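Local coordinates for protein glycosyltransferase (Streptomyces viridochromogenes, PDB 2IUY) that probably transfers a sugar from a nucleotide donor during avilamycin A biosynthesis, as a retaining GT-B glycosyltransferase of family GT4, at residues Ile22-Gln27 / Trp34-Leu39; Val171-Gly176 / Pro200-Glu205. One frame throughout, in Å; residues are numbered along the deposited sequence.

Contact 1: Ile22-Gln27 / Trp34-Leu39; sequences ISVPPQ and WVVANL
Loop 22-27 and the helical turn 34-39 come nearest at Pro25 and Ala37, whose CA atoms lie 5.3 Å apart, with a cis peptide bond joining Val24 to Pro25. The two consecutive prolines lie over one face of the Trp34 indole. Pro25 CB sits above the six-membered ring, 3.6 Å from its centroid and 16° off the normal; Pro26 CD does the same for the five-membered ring, with CD 3.4 Å from that centroid. Both are CH-pi contacts, so the bicycle is covered along its length. The Pro26 side chain crosses the indole at about a right angle. At the indole edge, Trp34 NE1 donates in plane to a water at 3.0 Å, which passes a longer bond on to Pro26 O; solvent thus satisfies the ring N-H and ties it to the loop that covers it. Farther along the helix the contact turns aliphatic. Val24 CG1, placed anti to its backbone N (chi1 161°), reaches the helix backbone, 3.5 Å from Ala37 N, and also touches Ala37 CB and Val36 CG1. Ala37 CB touches both this methyl and Pro25 CB, 3.8 Å from the latter. The helix, 31-45, follows the first strand, 5-9, of the N-terminal Rossmann-like domain of a GT-B fold, and the loop is part of the long connection between them, which carries the UDP-binding residues Tyr29 and Gly30. Trp34 also makes a cation-pi contact with Arg225, a residue of the UDP site, although no UDP is bound to this chain. Within the loop, Ser23 is held twice: its OG donates to Pro25 O at 2.7 Å, and its N bonds Gln27 OE1 almost straight, at 173°, from above the amide carbonyl plane.

Contact 2: Val171-Gly176 / Pro200-Glu205; sequences VSPHKG and PEYFDE
Tyr202 reaches from the first turn of helix 200-210 to the backbone of loop 171-176. Its CB points toward the loop, and CG stands anti to the backbone N (chi1 -172°), which extends the ring away from its own helix. At CG and CD1 the ring meets Pro173: CG of the proline is 3.7 Å from Tyr202 CD1 and lies over the ring centre, 13° off the normal, as a CH-pi contact. The other flank runs along the chain before the proline. Tyr202 CD2 comes 3.6 Å from Val171 O, which lies at the ring edge, and 4.0 Å from Val171 CG1; Tyr202 CE2 packs 3.3 Å from Ser172 C. CZ lies near Pro173 CA. At the tip, Tyr202 OH is hydrogen-bonded to Leu178 N, which links the ring to the start of the next helix. Tyr202 OH also meets a water at a short 2.5 Å, a length that is doubtful in detail; this water donates to Pro173 O. The 3-10 turn 173-175 is closed by a bond from Lys175 N to Ser172 O, and Gly176, with positive phi (76°), takes the N-cap position of helix 177-187. Ser172 OG turns elsewhere, to Glu199. The turn carries the UDP-binding residue Lys175, whose NZ forms a salt bridge with Glu252. Tyr202 therefore spans two successive connections of the C-terminal Rossmann-like domain: strand 165-168 leads into the loop, helix 177-187 leaves it and supplies Ala177 and Glu179 beside the ring, and helix 200-210 follows strand 191-194, the neighbour of 165-168 in the parallel sheet.

Contact 1 closes before contact 2 opens along the chain; their centres are 25 Å apart and their nearest atoms about 11 Å, without touching. They share no sheet: contact 1 lies in the N-terminal domain, beside the parallel sheet containing strand 5-9, and contact 2 in the C-terminal domain, beside the one containing strand 165-168. Each includes the loop after the first strand of its domain, the two sheets having the same 3-2-1-4-5-6 strand order. In GT-B enzymes the nucleotide sugar binds in the cleft between two such domains. Consistent with this, UDP-binding residues come from both: Tyr29 and Gly30 beside contact 1, Lys175 within contact 2.

Contact 1: Ile22-Gln27 / Trp34-Leu39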
ATOM      1  N   ILE A  22      -1.806 -16.241  -0.853  1.00 12.27           N
ATOM      2  CA  ILE A  22      -2.035 -15.059  -1.681  1.00 10.72           C
ATOM      3  C   ILE A  22      -0.731 -14.822  -2.442  1.00 10.98           C
ATOM      4  O   ILE A  22       0.358 -15.001  -1.888  1.00 12.01           O
ATOM      5  CB  ILE A  22      -2.456 -13.845  -0.814  1.00 10.69           C
ATOM      6  CG1 ILE A  22      -3.857 -14.101  -0.170  1.00 10.88           C
ATOM      7  CG2 ILE A  22      -2.463 -12.531  -1.669  1.00  9.98           C
ATOM      8  CD1 ILE A  22      -4.286 -13.040   0.886  1.00  8.20           C
ATOM      9  N   SER A  23      -0.833 -14.453  -3.707  1.00 11.21           N
ATOM     10  CA  SER A  23       0.356 -14.220  -4.519  1.00 10.61           C
ATOM     11  C   SER A  23       0.847 -12.763  -4.492  1.00  8.94           C
ATOM     12  O   SER A  23       0.219 -11.862  -3.911  1.00  9.63           O
ATOM     13  CB  SER A  23       0.126 -14.730  -5.966  1.00 11.09           C
ATOM     14  OG  SER A  23      -0.779 -13.832  -6.640  1.00 15.48           O
ATOM     15  N   VAL A  24       2.007 -12.541  -5.093  1.00  7.93           N
ATOM     16  CA  VAL A  24       2.513 -11.223  -5.317  1.00  7.52           C
ATOM     17  C   VAL A  24       2.739 -11.073  -6.804  1.00  8.68           C
ATOM     18  O   VAL A  24       3.550 -11.814  -7.378  1.00  8.23           O
ATOM     19  CB  VAL A  24       3.867 -11.014  -4.547  1.00  7.71           C
ATOM     20  CG1 VAL A  24       4.684  -9.797  -5.136  1.00  6.37           C
ATOM     21  CG2 VAL A  24       3.615 -10.838  -3.074  1.00  5.85           C
ATOM     22  N   PRO A  25       2.014 -10.150  -7.464  1.00 10.03           N
ATOM     23  CA  PRO A  25       0.976  -9.300  -6.919  1.00 10.26           C
ATOM     24  C   PRO A  25      -0.265 -10.143  -6.634  1.00 10.80           C
ATOM     25  O   PRO A  25      -0.395 -11.263  -7.168  1.00  9.30           O
ATOM     26  CB  PRO A  25       0.732  -8.281  -8.050  1.00 10.53           C
ATOM     27  CG  PRO A  25       1.074  -8.985  -9.262  1.00 11.59           C
ATOM     28  CD  PRO A  25       2.159  -9.970  -8.925  1.00  9.29           C
ATOM     29  N   PRO A  26      -1.150  -9.645  -5.754  1.00 11.79           N
ATOM     30  CA  PRO A  26      -2.191 -10.529  -5.300  1.00 12.35           C
ATOM     31  C   PRO A  26      -3.321 -10.646  -6.326  1.00 14.81           C
ATOM     32  O   PRO A  26      -3.535  -9.737  -7.142  1.00 13.92           O
ATOM     33  CB  PRO A  26      -2.690  -9.824  -4.036  1.00 12.60           C
ATOM     34  CG  PRO A  26      -2.517  -8.389  -4.340  1.00 10.98           C
ATOM     35  CD  PRO A  26      -1.257  -8.304  -5.145  1.00 10.81           C
ATOM     36  N   GLN A  27      -4.044 -11.763  -6.275  1.00 17.22           N
ATOM     37  CA  GLN A  27      -5.200 -11.973  -7.162  1.00 19.75           C
ATOM     38  C   GLN A  27      -6.358 -11.012  -6.764  1.00 20.25           C
ATOM     39  O   GLN A  27      -7.037 -10.423  -7.616  1.00 20.78           O
ATOM     40  CB  GLN A  27      -5.625 -13.465  -7.110  1.00 20.57           C
ATOM     41  CG  GLN A  27      -4.423 -14.484  -7.078  1.00 22.96           C
ATOM     42  CD  GLN A  27      -3.885 -14.915  -5.642  1.00 22.88           C
ATOM     43  OE1 GLN A  27      -3.683 -14.105  -4.717  1.00 12.21           O
ATOM     44  NE2 GLN A  27      -3.617 -16.230  -5.510  1.00 28.16           N
ATOM     45  N   TRP A  34       0.858  -5.864  -3.062  1.00  9.23           N
ATOM     46  CA  TRP A  34       1.088  -4.868  -4.094  1.00 10.14           C
ATOM     47  C   TRP A  34       2.401  -4.098  -3.826  1.00  9.90           C
ATOM     48  O   TRP A  34       3.197  -3.894  -4.727  1.00  9.96           O
ATOM     49  CB  TRP A  34      -0.121  -3.896  -4.240  1.00 12.21           C
ATOM     50  CG  TRP A  34      -1.153  -4.500  -5.188  1.00 12.86           C
ATOM     51  CD1 TRP A  34      -2.403  -4.960  -4.877  1.00 13.51           C
ATOM     52  CD2 TRP A  34      -0.950  -4.777  -6.576  1.00 14.61           C
ATOM     53  NE1 TRP A  34      -2.993  -5.514  -6.005  1.00 16.39           N
ATOM     54  CE2 TRP A  34      -2.123  -5.399  -7.060  1.00 15.17           C
ATOM     55  CE3 TRP A  34       0.105  -4.530  -7.469  1.00 17.59           C
ATOM     56  CZ2 TRP A  34      -2.274  -5.757  -8.400  1.00 15.36           C
ATOM     57  CZ3 TRP A  34      -0.038  -4.913  -8.795  1.00 15.79           C
ATOM     58  CH2 TRP A  34      -1.212  -5.526  -9.242  1.00 14.65           C
ATOM     59  N   VAL A  35       2.633  -3.718  -2.583  1.00  8.90           N
ATOM     60  CA  VAL A  35       3.902  -3.018  -2.253  1.00  8.40           C
ATOM     61  C   VAL A  35       5.089  -3.855  -2.700  1.00  7.06           C
ATOM     62  O   VAL A  35       6.007  -3.351  -3.331  1.00  7.54           O
ATOM     63  CB  VAL A  35       4.014  -2.658  -0.758  1.00  7.72           C
ATOM     64  CG1 VAL A  35       5.389  -2.000  -0.446  1.00  7.11           C
ATOM     65  CG2 VAL A  35       2.845  -1.722  -0.344  1.00  9.09           C
ATOM     66  N   VAL A  36       5.079  -5.127  -2.348  1.00  7.08           N
ATOM     67  CA  VAL A  36       6.208  -6.039  -2.606  1.00  5.99           C
ATOM     68  C   VAL A  36       6.421  -6.234  -4.116  1.00  7.55           C
ATOM     69  O   VAL A  36       7.538  -6.280  -4.571  1.00  7.92           O
ATOM     70  CB  VAL A  36       5.977  -7.404  -1.876  1.00  6.72           C
ATOM     71  CG1 VAL A  36       7.113  -8.375  -2.150  1.00  5.29           C
ATOM     72  CG2 VAL A  36       5.853  -7.178  -0.351  1.00  5.39           C
ATOM     73  N   ALA A  37       5.316  -6.350  -4.882  1.00  8.01           N
ATOM     74  CA  ALA A  37       5.349  -6.444  -6.332  1.00  7.13           C
ATOM     75  C   ALA A  37       6.044  -5.217  -6.973  1.00  7.70           C
ATOM     76  O   ALA A  37       6.909  -5.376  -7.825  1.00  7.58           O
ATOM     77  CB  ALA A  37       3.909  -6.630  -6.884  1.00  5.71           C
ATOM     78  N   ASN A  38       5.666  -4.023  -6.536  1.00  7.25           N
ATOM     79  CA  ASN A  38       6.156  -2.790  -7.076  1.00  8.98           C
ATOM     80  C   ASN A  38       7.626  -2.564  -6.673  1.00  9.72           C
ATOM     81  O   ASN A  38       8.466  -2.122  -7.506  1.00  9.24           O
ATOM     82  CB  ASN A  38       5.283  -1.586  -6.589  1.00  8.25           C
ATOM     83  CG  ASN A  38       3.955  -1.493  -7.328  1.00 10.11           C
ATOM     84  OD1 ASN A  38       3.912  -1.376  -8.567  1.00  7.42           O
ATOM     85  ND2 ASN A  38       2.864  -1.481  -6.568  1.00  7.38           N
ATOM     86  N   LEU A  39       7.915  -2.870  -5.413  1.00  9.09           N
ATOM     87  CA  LEU A  39       9.299  -2.899  -4.892  1.00  9.86           C
ATOM     88  C   LEU A  39      10.199  -3.843  -5.696  1.00 10.88           C
ATOM     89  O   LEU A  39      11.296  -3.474  -6.130  1.00 10.81           O
ATOM     90  CB  LEU A  39       9.347  -3.242  -3.377  1.00  9.17           C
ATOM     91  CG  LEU A  39      10.795  -3.277  -2.814  1.00  9.55           C
ATOM     92  CD1 LEU A  39      11.583  -1.976  -3.157  1.00  6.02           C
ATOM     93  CD2 LEU A  39      10.904  -3.572  -1.346  1.00  6.71           C
TER
HETATM   94  O   HOH W   1      -5.410  -7.075  -6.658  1.00 22.91           O

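Contact 2: Val171-Gly176 / Pro200-Glu205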
ATOM      1  N   VAL A 171     -13.923  -2.304   3.623  1.00 11.52           N
ATOM      2  CA  VAL A 171     -15.029  -1.467   4.084  1.00 11.00           C
ATOM      3  C   VAL A 171     -15.108  -1.639   5.601  1.00 11.50           C
ATOM      4  O   VAL A 171     -15.831  -2.500   6.097  1.00 11.86           O
ATOM      5  CB  VAL A 171     -16.362  -1.860   3.377  1.00 10.96           C
ATOM      6  CG1 VAL A 171     -17.567  -1.026   3.922  1.00  8.19           C
ATOM      7  CG2 VAL A 171     -16.217  -1.768   1.798  1.00  9.62           C
ATOM      8  N   SER A 172     -14.315  -0.835   6.309  1.00 11.96           N
ATOM      9  CA  SER A 172     -14.125  -0.886   7.767  1.00 11.58           C
ATOM     10  C   SER A 172     -14.089   0.523   8.261  1.00  9.02           C
ATOM     11  O   SER A 172     -13.729   1.392   7.506  1.00  7.60           O
ATOM     12  CB  SER A 172     -12.773  -1.459   8.120  1.00 12.39           C
ATOM     13  OG  SER A 172     -12.754  -2.825   7.791  1.00 19.09           O
ATOM     14  N   PRO A 173     -14.513   0.756   9.517  1.00  8.91           N
ATOM     15  CA  PRO A 173     -14.644   2.115  10.044  1.00  7.83           C
ATOM     16  C   PRO A 173     -13.357   2.967  10.022  1.00  9.51           C
ATOM     17  O   PRO A 173     -13.417   4.151   9.655  1.00  9.08           O
ATOM     18  CB  PRO A 173     -15.138   1.880  11.489  1.00  7.84           C
ATOM     19  CG  PRO A 173     -15.969   0.666  11.399  1.00  5.96           C
ATOM     20  CD  PRO A 173     -15.063  -0.233  10.473  1.00  8.34           C
ATOM     21  N   HIS A 174     -12.211   2.386  10.399  1.00  9.02           N
ATOM     22  CA  HIS A 174     -10.971   3.149  10.404  1.00  9.35           C
ATOM     23  C   HIS A 174     -10.505   3.541   8.970  1.00  9.72           C
ATOM     24  O   HIS A 174      -9.647   4.451   8.822  1.00  9.18           O
ATOM     25  CB  HIS A 174      -9.858   2.382  11.140  1.00  9.60           C
ATOM     26  CG  HIS A 174      -9.470   1.107  10.457  1.00  9.06           C
ATOM     27  ND1 HIS A 174     -10.234  -0.035  10.540  1.00 11.93           N
ATOM     28  CD2 HIS A 174      -8.428   0.800   9.654  1.00  9.63           C
ATOM     29  CE1 HIS A 174      -9.671  -1.002   9.834  1.00 12.79           C
ATOM     30  NE2 HIS A 174      -8.579  -0.516   9.275  1.00 10.72           N
ATOM     31  N   LYS A 175     -11.054   2.870   7.938  1.00  9.22           N
ATOM     32  CA  LYS A 175     -10.728   3.194   6.540  1.00  9.48           C
ATOM     33  C   LYS A 175     -11.643   4.288   5.978  1.00  8.42           C
ATOM     34  O   LYS A 175     -11.354   4.864   4.931  1.00  7.69           O
ATOM     35  CB  LYS A 175     -10.759   1.967   5.616  1.00  9.96           C
ATOM     36  CG  LYS A 175      -9.727   0.897   5.968  1.00 10.95           C
ATOM     37  CD  LYS A 175      -8.296   1.478   6.032  1.00 11.95           C
ATOM     38  CE  LYS A 175      -7.797   1.882   4.658  1.00  8.12           C
ATOM     39  NZ  LYS A 175      -6.283   1.933   4.603  1.00 13.91           N
ATOM     40  N   GLY A 176     -12.719   4.595   6.701  1.00  7.80           N
ATOM     41  CA  GLY A 176     -13.536   5.763   6.403  1.00  7.17           C
ATOM     42  C   GLY A 176     -14.444   5.565   5.190  1.00  7.56           C
ATOM     43  O   GLY A 176     -14.722   6.526   4.476  1.00  8.30           O
ATOM     44  N   PRO A 200     -20.752  -6.468   8.573  1.00 15.60           N
ATOM     45  CA  PRO A 200     -22.130  -6.363   8.059  1.00 15.32           C
ATOM     46  C   PRO A 200     -22.881  -5.197   8.657  1.00 14.49           C
ATOM     47  O   PRO A 200     -23.577  -4.515   7.905  1.00 13.21           O
ATOM     48  CB  PRO A 200     -22.805  -7.678   8.494  1.00 15.93           C
ATOM     49  CG  PRO A 200     -21.700  -8.563   8.994  1.00 17.19           C
ATOM     50  CD  PRO A 200     -20.575  -7.664   9.424  1.00 15.28           C
ATOM     51  N   GLU A 201     -22.730  -4.954   9.976  1.00 13.67           N
ATOM     52  CA  GLU A 201     -23.435  -3.820  10.631  1.00 13.64           C
ATOM     53  C   GLU A 201     -22.920  -2.478  10.069  1.00 13.19           C
ATOM     54  O   GLU A 201     -23.702  -1.544   9.796  1.00 11.82           O
ATOM     55  CB  GLU A 201     -23.271  -3.849  12.164  1.00 14.03           C
ATOM     56  CG  GLU A 201     -23.820  -5.097  12.854  1.00 19.21           C
ATOM     57  CD  GLU A 201     -22.843  -6.281  12.878  1.00 26.35           C
ATOM     58  OE1 GLU A 201     -21.721  -6.196  12.296  1.00 27.20           O
ATOM     59  OE2 GLU A 201     -23.205  -7.323  13.488  1.00 29.00           O
ATOM     60  N   TYR A 202     -21.588  -2.378   9.930  1.00 13.28           N
ATOM     61  CA  TYR A 202     -20.977  -1.199   9.283  1.00 13.21           C
ATOM     62  C   TYR A 202     -21.485  -1.004   7.836  1.00 12.61           C
ATOM     63  O   TYR A 202     -21.975   0.069   7.497  1.00 11.75           O
ATOM     64  CB  TYR A 202     -19.437  -1.273   9.307  1.00 12.96           C
ATOM     65  CG  TYR A 202     -18.746   0.013   8.811  1.00 12.02           C
ATOM     66  CD1 TYR A 202     -19.025   1.257   9.398  1.00 10.22           C
ATOM     67  CD2 TYR A 202     -17.823  -0.030   7.775  1.00 11.55           C
ATOM     68  CE1 TYR A 202     -18.388   2.443   8.971  1.00  8.30           C
ATOM     69  CE2 TYR A 202     -17.182   1.144   7.323  1.00 10.08           C
ATOM     70  CZ  TYR A 202     -17.483   2.372   7.926  1.00 11.40           C
ATOM     71  OH  TYR A 202     -16.861   3.521   7.488  1.00 10.73           O
ATOM     72  N   PHE A 203     -21.332  -2.034   6.997  1.00 12.92           N
ATOM     73  CA  PHE A 203     -21.852  -2.031   5.621  1.00 13.92           C
ATOM     74  C   PHE A 203     -23.324  -1.618   5.600  1.00 14.25           C
ATOM     75  O   PHE A 203     -23.701  -0.762   4.804  1.00 13.80           O
ATOM     76  CB  PHE A 203     -21.703  -3.411   4.990  1.00 14.69           C
ATOM     77  CG  PHE A 203     -22.221  -3.506   3.561  1.00 15.85           C
ATOM     78  CD1 PHE A 203     -21.401  -3.204   2.481  1.00 17.72           C
ATOM     79  CD2 PHE A 203     -23.514  -3.944   3.303  1.00 15.58           C
ATOM     80  CE1 PHE A 203     -21.884  -3.327   1.174  1.00 17.09           C
ATOM     81  CE2 PHE A 203     -24.000  -4.067   1.999  1.00 17.03           C
ATOM     82  CZ  PHE A 203     -23.178  -3.773   0.940  1.00 15.72           C
ATOM     83  N   ASP A 204     -24.130  -2.202   6.495  1.00 14.35           N
ATOM     84  CA  ASP A 204     -25.563  -1.878   6.597  1.00 15.32           C
ATOM     85  C   ASP A 204     -25.881  -0.412   6.940  1.00 14.35           C
ATOM     86  O   ASP A 204     -26.862   0.158   6.441  1.00 13.71           O
ATOM     87  CB  ASP A 204     -26.293  -2.851   7.529  1.00 15.60           C
ATOM     88  CG  ASP A 204     -26.481  -4.230   6.894  1.00 19.54           C
ATOM     89  OD1 ASP A 204     -26.100  -4.427   5.707  1.00 24.28           O
ATOM     90  OD2 ASP A 204     -26.970  -5.133   7.598  1.00 21.70           O
ATOM     91  N   GLU A 205     -25.039   0.187   7.779  1.00 13.46           N
ATOM     92  CA  GLU A 205     -25.177   1.592   8.156  1.00 13.79           C
ATOM     93  C   GLU A 205     -24.913   2.539   6.958  1.00 13.23           C
ATOM     94  O   GLU A 205     -25.605   3.578   6.753  1.00 12.66           O
ATOM     95  CB  GLU A 205     -24.199   1.928   9.312  1.00 13.00           C
ATOM     96  CG  GLU A 205     -24.321   3.391   9.856  1.00 12.79           C
ATOM     97  CD  GLU A 205     -23.133   3.811  10.773  1.00 17.39           C
ATOM     98  OE1 GLU A 205     -22.118   3.042  10.906  1.00 18.08           O
ATOM     99  OE2 GLU A 205     -23.230   4.923  11.368  1.00 22.86           O
TER
HETATM  100  O   HOH W   2     -16.130   5.046   9.266  1.00 10.83           O